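Local coordinates for protein chitinase (Chromobacterium violaceum, PDB 4TXG) that probably hydrolyses the glycosidic bonds of chitin as a family 18 glycoside hydrolase with a TIM-barrel catalytic domain, at residues Tyr275-Asn280 and Ala288-Phe293. Sequence-based numbering, arbitrary orientation.
Sequences YSMTVN and AGINAF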
# COMPACT_ATOMS: atom_id res chain seq x y z
N TYR A 275 2.14 6.34 -16.52
CA TYR A 275 3.45 6.90 -16.86
C TYR A 275 3.31 8.07 -17.83
O TYR A 275 3.89 9.14 -17.62
CB TYR A 275 4.36 5.84 -17.46
CG TYR A 275 4.70 4.72 -16.51
CD1 TYR A 275 5.58 4.92 -15.46
CD2 TYR A 275 4.14 3.45 -16.67
CE1 TYR A 275 5.90 3.90 -14.58
CE2 TYR A 275 4.45 2.42 -15.81
CZ TYR A 275 5.33 2.64 -14.77
OH TYR A 275 5.66 1.62 -13.91
N SER A 276 2.52 7.88 -18.88
CA SER A 276 2.38 8.91 -19.90
C SER A 276 1.40 9.98 -19.45
O SER A 276 1.50 11.13 -19.87
CB SER A 276 1.95 8.28 -21.24
OG SER A 276 0.86 7.39 -21.06
N MET A 277 0.47 9.62 -18.57
CA MET A 277 -0.51 10.58 -18.07
C MET A 277 0.15 11.58 -17.12
O MET A 277 -0.23 12.75 -17.10
CB MET A 277 -1.68 9.87 -17.36
CG MET A 277 -2.77 10.82 -16.81
SD MET A 277 -2.51 11.29 -15.07
CE MET A 277 -3.05 9.79 -14.29
N THR A 278 1.15 11.14 -16.34
CA THR A 278 1.79 12.04 -15.38
C THR A 278 3.06 12.70 -15.88
O THR A 278 3.43 13.75 -15.37
CB THR A 278 2.15 11.31 -14.05
OG1 THR A 278 3.07 10.24 -14.31
CG2 THR A 278 0.90 10.76 -13.39
N VAL A 279 3.74 12.10 -16.85
CA VAL A 279 5.02 12.64 -17.32
C VAL A 279 5.07 12.60 -18.84
O VAL A 279 4.86 11.55 -19.45
CB VAL A 279 6.23 11.85 -16.74
CG1 VAL A 279 7.57 12.38 -17.29
CG2 VAL A 279 6.23 11.91 -15.20
N ASN A 280 5.30 13.76 -19.46
CA ASN A 280 5.47 13.83 -20.91
C ASN A 280 6.69 13.05 -21.36
O ASN A 280 7.60 12.78 -20.58
CB ASN A 280 5.62 15.28 -21.37
CG ASN A 280 4.38 16.11 -21.09
OD1 ASN A 280 3.27 15.69 -21.41
ND2 ASN A 280 4.57 17.29 -20.51
N ALA A 288 -1.55 18.67 -18.47
CA ALA A 288 -2.80 18.45 -19.20
C ALA A 288 -3.38 17.07 -18.92
O ALA A 288 -4.59 16.92 -18.72
CB ALA A 288 -2.58 18.64 -20.70
N GLY A 289 -2.51 16.06 -18.88
CA GLY A 289 -2.93 14.70 -18.60
C GLY A 289 -3.47 14.57 -17.18
O GLY A 289 -4.50 13.92 -16.94
N ILE A 290 -2.76 15.17 -16.24
CA ILE A 290 -3.13 15.10 -14.83
C ILE A 290 -4.45 15.86 -14.59
O ILE A 290 -5.31 15.42 -13.81
CB ILE A 290 -2.00 15.66 -13.92
CG1 ILE A 290 -0.83 14.67 -13.88
CG2 ILE A 290 -2.51 15.93 -12.50
CD1 ILE A 290 0.48 15.26 -13.26
N ASN A 291 -4.64 16.97 -15.29
CA ASN A 291 -5.90 17.70 -15.19
C ASN A 291 -7.06 16.89 -15.76
O ASN A 291 -8.15 16.84 -15.17
CB ASN A 291 -5.82 19.05 -15.90
CG ASN A 291 -5.01 20.08 -15.14
OD1 ASN A 291 -4.66 19.88 -13.97
ND2 ASN A 291 -4.71 21.19 -15.79
N ALA A 292 -6.85 16.27 -16.92
CA ALA A 292 -7.90 15.46 -17.53
C ALA A 292 -8.27 14.30 -16.62
O ALA A 292 -9.46 13.99 -16.42
CB ALA A 292 -7.46 14.93 -18.89
N PHE A 293 -7.26 13.65 -16.06
CA PHE A 293 -7.52 12.53 -15.17
C PHE A 293 -8.29 12.97 -13.92
O PHE A 293 -9.29 12.35 -13.55
CB PHE A 293 -6.22 11.83 -14.76
CG PHE A 293 -6.44 10.70 -13.81
CD1 PHE A 293 -6.88 9.47 -14.28
CD2 PHE A 293 -6.25 10.87 -12.45
CE1 PHE A 293 -7.11 8.42 -13.40
CE2 PHE A 293 -6.47 9.82 -11.57
CZ PHE A 293 -6.90 8.60 -12.05
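Met-277 meets Phe-293 through its methyl group, which lies over one face of the ring. The evidence for a CH-pi contact is the position of CE, 3.9 Å from the centroid of the Phe-293 ring and 24° off its normal; the closest ring atom is CG, at the rim nearest the backbone. The sulfur makes a more oblique Met-aromatic contact, with SD 5.0 Å from the same centroid and 42° off the normal. CG of Met-277 is anti to the backbone N (chi1 -180°), and bends at chi2 and chi3 then bring the thioether across the Phe-293 side chain at about a right angle. Val-193, on barrel strand 185-193, touches both Met-277 and Phe-293, so this part of the contact packs against the barrel wall.

In the GH18 TIM barrel, helix 287-304 joins strand 247-253 to the next parallel strand, 308-312, and the short helix 273-278 belongs to the excursion that precedes it in this beta-alpha-beta crossover. The closest pair of CA atoms is Met-277 and Gly-289, 4.8 Å apart. Gly-289 has no side chain facing Met-277: O of Met-277 lies close to CA of Gly-289 and 3.6 Å from N of Ile-290, and CG of Met-277 comes 3.6 Å from O of Gly-289.

Van der Waals contact extends to Ile-290. Its CG1 lies 4.0 Å from SD of Met-277, while its CD1 lies 3.9 Å from O of Thr-278. Ile-290 also touches Ala-344 and Thr-348 of helix 338-360.

Polar links are supplied from just outside: Asn-286 accepts from Gly-289 N through OD1 and donates to Ser-276 O through ND2.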